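Local coordinates for protein proline dehydrogenase (Bradyrhizobium japonicum USDA 110, PDB 3HAZ) that probably oxidises proline to glutamate in two steps, pairing an FAD-dependent proline dehydrogenase with an NAD-dependent aldehyde dehydrogenase in one chain, at residues 477-480 and 481-484; 776-779 and 780-784; 800-803 and 804-808. All blocks are in the same frame, centred on the assembly; numbering follows the deposited sequence.

Interaction 1 (477-480 and 481-484); sequences RVPV and PALL. With SO4 (sulfate ion), chain I.
Val478 CG1 closes the tight side of this turn, lying 3.7 Å from Leu483 CD2 and 3.9 Å from Ala482 CB. The Val478 and Leu483 side chains meet at about a right angle. CG1 of Val478 stands opposite the backbone N (chi1 179°), which directs that methyl to the two later residues. Pro479 adds its ring on the same turn, its CD resting against the Ala482 methyl. Backbone bonds draw the chain round: Ala482 N donates to Pro479 O at 2.9 Å, from well above the carbonyl plane, and Leu483 N donates weakly to Val480 O. This is the entry into the short helix 480-483, which follows helix 469-473, where the FAD-binding residue Phe469 sits. Leu483 is buried against Phe469 and against Ile47 of helix 33-50, while Leu484 packs on His40, Ala43 and Thr44 of that helix. The loose side is the exposed Arg477, whose side chain touches none of 481-484. Its guanidinium presents an edge to a sulfate ion, probably from the crystallisation liquor: NH2 reaches O1 at 3.0 Å in a nearly straight bond (178°), and NH1 makes a weak one to O4 at 3.4 Å. NH1 also forms a salt bridge with Asp475. Pro479 packs on Arg148 of the second subunit, Val480 and Pro481 on its Lys147.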
# COMPACT_ATOMS: atom_id res chain seq x y z
N ARG A 477 -19.99 -3.26 28.58
CA ARG A 477 -19.89 -3.21 27.12
C ARG A 477 -19.89 -4.62 26.56
O ARG A 477 -20.25 -4.83 25.40
CB ARG A 477 -18.61 -2.49 26.69
CG ARG A 477 -18.65 -0.98 26.85
CD ARG A 477 -17.26 -0.38 26.63
NE ARG A 477 -16.29 -0.95 27.56
CZ ARG A 477 -14.99 -0.70 27.53
NH1 ARG A 477 -14.19 -1.26 28.42
NH2 ARG A 477 -14.49 0.11 26.60
N VAL A 478 -19.48 -5.58 27.38
CA VAL A 478 -19.42 -6.97 26.94
C VAL A 478 -20.76 -7.64 27.15
O VAL A 478 -21.20 -7.80 28.29
CB VAL A 478 -18.33 -7.76 27.70
CG1 VAL A 478 -18.30 -9.21 27.24
CG2 VAL A 478 -16.96 -7.10 27.51
N PRO A 479 -21.42 -8.03 26.05
CA PRO A 479 -22.75 -8.65 26.12
C PRO A 479 -22.68 -10.02 26.76
O PRO A 479 -21.67 -10.71 26.62
CB PRO A 479 -23.15 -8.79 24.64
CG PRO A 479 -22.20 -7.93 23.87
CD PRO A 479 -20.94 -7.91 24.67
N VAL A 480 -23.73 -10.41 27.47
CA VAL A 480 -23.78 -11.72 28.09
C VAL A 480 -23.44 -12.85 27.11
O VAL A 480 -22.64 -13.74 27.43
CB VAL A 480 -25.14 -11.98 28.75
CG1 VAL A 480 -25.24 -13.42 29.24
CG2 VAL A 480 -25.37 -11.00 29.90
N PRO A 481 -24.02 -12.83 25.90
CA PRO A 481 -23.72 -13.92 24.97
C PRO A 481 -22.22 -14.05 24.65
O PRO A 481 -21.76 -15.15 24.36
CB PRO A 481 -24.52 -13.54 23.72
CG PRO A 481 -25.64 -12.70 24.25
CD PRO A 481 -25.02 -11.90 25.35
N ALA A 482 -21.48 -12.95 24.73
CA ALA A 482 -20.05 -12.97 24.48
C ALA A 482 -19.27 -13.76 25.54
O ALA A 482 -18.28 -14.42 25.24
CB ALA A 482 -19.50 -11.55 24.39
N LEU A 483 -19.73 -13.67 26.79
CA LEU A 483 -19.10 -14.40 27.88
C LEU A 483 -19.40 -15.89 27.75
O LEU A 483 -18.78 -16.72 28.43
CB LEU A 483 -19.61 -13.88 29.22
CG LEU A 483 -19.47 -12.37 29.43
CD1 LEU A 483 -20.30 -11.92 30.62
CD2 LEU A 483 -18.01 -11.98 29.63
N LEU A 484 -20.33 -16.22 26.86
CA LEU A 484 -20.85 -17.58 26.75
C LEU A 484 -20.32 -18.34 25.53
O LEU A 484 -20.71 -19.48 25.28
CB LEU A 484 -22.38 -17.55 26.69
CG LEU A 484 -23.08 -17.15 27.98
CD1 LEU A 484 -24.57 -17.41 27.88
CD2 LEU A 484 -22.47 -17.92 29.14
S SO4 I . -10.93 0.65 27.85
O1 SO4 I . -11.55 0.58 26.53
O2 SO4 I . -9.57 1.18 27.71
O3 SO4 I . -11.70 1.53 28.73
O4 SO4 I . -10.88 -0.69 28.44

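Interaction 2 (776-779 and 780-784); sequences EQVA and DDVVT
Val778 and Val782, one helical turn apart, lie side by side and point the same way, with Val778 CG1 3.9 Å from Val782 CG2. Val782 has CG1 anti to the backbone N (chi1 161°), which leaves CG2 beside that N and over the preceding turn. The polar pair on another flank is turned differently. The Gln777 amide and the Asp780 carboxylate stand almost perpendicular, their planes 88° apart, and Gln777 NE2 stays 3.8 Å from Asp780 OD2. The firm partner of that carboxylate is Arg202, which forms a salt bridge with OD2. Gln777 is linked instead to Asp781 through a water molecule, which donates to Asp781 OD2 at 2.8 Å and accepts a weak bond from Gln777 NE2 at 3.2 Å; the bend of the glutamine chain at chi2 (-59°) turns its amide to this position. All of this is borne by helix 775-787, the crossover helix of the beta-alpha-beta unit between strands 765-769 and 797-803 in the aldehyde dehydrogenase part. Regular i to i+4 backbone bonds run through it, among them Asp781 N to Gln777 O at 2.9 Å and Val782 N to Val778 O at 2.8 Å. Val782 also packs on Leu797 of the second strand, while Ala779 and Val783 meet Met813 and Ala817 of helix 804-819.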
# COMPACT_ATOMS: atom_id res chain seq x y z
N GLU A 776 12.19 -9.26 48.70
CA GLU A 776 12.50 -10.61 48.21
C GLU A 776 13.12 -10.58 46.81
O GLU A 776 13.95 -11.43 46.47
CB GLU A 776 11.25 -11.49 48.15
CG GLU A 776 10.52 -11.66 49.46
CD GLU A 776 9.43 -10.63 49.67
OE1 GLU A 776 9.76 -9.42 49.70
OE2 GLU A 776 8.26 -11.02 49.80
N GLN A 777 12.68 -9.64 45.98
CA GLN A 777 13.21 -9.55 44.62
C GLN A 777 14.55 -8.84 44.64
O GLN A 777 15.47 -9.21 43.89
CB GLN A 777 12.23 -8.83 43.69
CG GLN A 777 10.93 -9.59 43.45
CD GLN A 777 11.15 -10.97 42.84
OE1 GLN A 777 10.32 -11.87 42.99
NE2 GLN A 777 12.26 -11.14 42.14
N VAL A 778 14.68 -7.83 45.49
CA VAL A 778 15.98 -7.19 45.70
C VAL A 778 17.00 -8.23 46.11
O VAL A 778 18.11 -8.27 45.59
CB VAL A 778 15.92 -6.08 46.76
CG1 VAL A 778 17.34 -5.60 47.11
CG2 VAL A 778 15.07 -4.92 46.26
N ALA A 779 16.61 -9.09 47.05
CA ALA A 779 17.56 -10.07 47.57
C ALA A 779 17.97 -11.05 46.47
O ALA A 779 19.15 -11.36 46.33
CB ALA A 779 16.99 -10.80 48.79
N ASP A 780 17.00 -11.53 45.71
CA ASP A 780 17.29 -12.40 44.57
C ASP A 780 18.27 -11.74 43.61
O ASP A 780 19.29 -12.33 43.23
CB ASP A 780 16.00 -12.72 43.79
CG ASP A 780 15.12 -13.73 44.49
OD1 ASP A 780 15.52 -14.28 45.54
OD2 ASP A 780 14.01 -13.98 43.98
N ASP A 781 17.95 -10.52 43.21
CA ASP A 781 18.72 -9.84 42.18
C ASP A 781 20.09 -9.39 42.68
O ASP A 781 21.03 -9.28 41.89
CB ASP A 781 17.94 -8.65 41.62
CG ASP A 781 16.71 -9.08 40.85
OD1 ASP A 781 16.64 -10.26 40.45
OD2 ASP A 781 15.81 -8.23 40.64
N VAL A 782 20.20 -9.11 43.98
CA VAL A 782 21.47 -8.73 44.56
C VAL A 782 22.36 -9.96 44.68
O VAL A 782 23.55 -9.91 44.35
CB VAL A 782 21.32 -8.07 45.95
CG1 VAL A 782 22.64 -8.13 46.71
CG2 VAL A 782 20.84 -6.62 45.81
N VAL A 783 21.77 -11.07 45.13
CA VAL A 783 22.53 -12.31 45.27
C VAL A 783 23.08 -12.76 43.91
O VAL A 783 24.24 -13.13 43.79
CB VAL A 783 21.69 -13.42 45.94
CG1 VAL A 783 22.32 -14.79 45.70
CG2 VAL A 783 21.56 -13.15 47.44
N THR A 784 22.23 -12.71 42.89
CA THR A 784 22.62 -13.07 41.53
C THR A 784 23.71 -12.14 40.98
O THR A 784 24.77 -12.59 40.54
CB THR A 784 21.42 -13.02 40.57
OG1 THR A 784 20.52 -14.09 40.89
CG2 THR A 784 21.88 -13.17 39.14
O HOH W 1 13.30 -9.22 39.81

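Interaction 3 (800-803 and 804-808); sequences LFVQ and EDVAD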
# COMPACT_ATOMS: atom_id res chain seq x y z
N LEU A 800 25.79 -1.92 46.93
CA LEU A 800 24.35 -1.74 47.10
C LEU A 800 24.04 -0.53 47.97
O LEU A 800 24.50 -0.46 49.11
CB LEU A 800 23.72 -2.99 47.71
CG LEU A 800 22.23 -2.91 48.11
CD1 LEU A 800 21.31 -2.73 46.89
CD2 LEU A 800 21.84 -4.14 48.89
N PHE A 801 23.26 0.40 47.44
CA PHE A 801 22.68 1.48 48.23
C PHE A 801 21.24 1.10 48.57
O PHE A 801 20.46 0.77 47.68
CB PHE A 801 22.68 2.80 47.46
CG PHE A 801 24.05 3.37 47.18
CD1 PHE A 801 24.67 4.22 48.09
CD2 PHE A 801 24.70 3.08 45.99
CE1 PHE A 801 25.91 4.76 47.82
CE2 PHE A 801 25.95 3.61 45.72
CZ PHE A 801 26.56 4.46 46.64
N VAL A 802 20.89 1.13 49.85
CA VAL A 802 19.55 0.74 50.29
C VAL A 802 19.01 1.76 51.29
O VAL A 802 19.73 2.19 52.19
CB VAL A 802 19.57 -0.65 50.95
CG1 VAL A 802 20.62 -0.69 52.07
CG2 VAL A 802 18.19 -0.99 51.49
N GLN A 803 17.76 2.17 51.12
CA GLN A 803 17.18 3.19 51.98
C GLN A 803 17.10 2.66 53.41
O GLN A 803 16.82 1.48 53.63
CB GLN A 803 15.80 3.64 51.48
CG GLN A 803 15.85 4.78 50.46
CD GLN A 803 14.48 5.16 49.92
OE1 GLN A 803 13.47 4.54 50.25
NE2 GLN A 803 14.44 6.18 49.07
N GLU A 804 17.36 3.53 54.38
CA GLU A 804 17.53 3.10 55.76
C GLU A 804 16.31 2.39 56.34
O GLU A 804 16.45 1.46 57.14
CB GLU A 804 17.94 4.28 56.65
CG GLU A 804 16.91 5.40 56.71
CD GLU A 804 17.44 6.63 57.41
OE1 GLU A 804 18.58 6.57 57.92
OE2 GLU A 804 16.72 7.65 57.44
N ASP A 805 15.11 2.82 55.95
CA ASP A 805 13.88 2.21 56.46
C ASP A 805 13.74 0.72 56.14
O ASP A 805 13.02 -0.00 56.82
CB ASP A 805 12.64 2.96 55.98
CG ASP A 805 12.35 4.20 56.80
OD1 ASP A 805 12.96 4.35 57.89
OD2 ASP A 805 11.51 5.01 56.36
N VAL A 806 14.43 0.25 55.10
CA VAL A 806 14.32 -1.17 54.75
C VAL A 806 15.67 -1.89 54.78
O VAL A 806 15.76 -3.06 54.41
CB VAL A 806 13.63 -1.36 53.38
CG1 VAL A 806 12.16 -0.91 53.44
CG2 VAL A 806 14.39 -0.62 52.27
N ALA A 807 16.70 -1.19 55.24
CA ALA A 807 18.07 -1.70 55.14
C ALA A 807 18.27 -2.98 55.92
O ALA A 807 18.89 -3.91 55.42
CB ALA A 807 19.09 -0.64 55.60
N ASP A 808 17.73 -3.03 57.14
CA ASP A 808 17.95 -4.17 58.03
C ASP A 808 17.35 -5.45 57.46
O ASP A 808 17.97 -6.52 57.49
CB ASP A 808 17.36 -3.90 59.43
CG ASP A 808 18.17 -2.87 60.22
OD1 ASP A 808 19.39 -2.77 60.01
OD2 ASP A 808 17.57 -2.16 61.05
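A strand-turn-helix junction joins the end of strand 797-803 to helix 804-819, and Val802 makes the side-chain part of it. Its CG2 lies 3.9 Å from Val806 CG2 and 3.7 Å from Ala807 CA, while its CG1 reaches Ala807 CB at 3.8 Å. A chi1 of 54° tucks CG1 between the backbone N and the carbonyl carbon and leaves both methyls against the first helical turn. The Val802 and Val806 side chains meet at a slant. One backbone bond spans the junction: Val806 N donates to Gln803 O at 3.1 Å (156°), arriving from above the carbonyl plane. Strand and helix segments run at 111° to each other, their axes approaching to 5.3 Å. The strand is an inner one of the mixed sheet in the aldehyde dehydrogenase part, flanked by 765-769 and 891-897, and Val802 also touches Val894 of the latter. The Gln803 chain, extended beyond CG, carries OE1 away from the turn to accept a hydrogen bond from Ala771 N. Asp805 forms a salt bridge with Lys112 of helix 106-115, whose Ala115 packs on Val806.

Interactions 2 and 3 belong together: helix 775-787 leads into strand 797-803, and helix 804-819 follows. Their centres are 13 Å apart, and they touch where Val782 CG2 packs at 4.1 Å from Leu800 CD1. Both lie in the aldehyde dehydrogenase part, away from its annotated sites. Interaction 1 stands apart, beside the FAD site of the proline dehydrogenase, with nearest atoms about 30 Å from interaction 2 and about 36 Å from interaction 3. It is the one near a cofactor: the Leu483 side chain is about 9 Å from the bound FAD and about 7 Å from the side chain of Asn398, an FAD-binding residue.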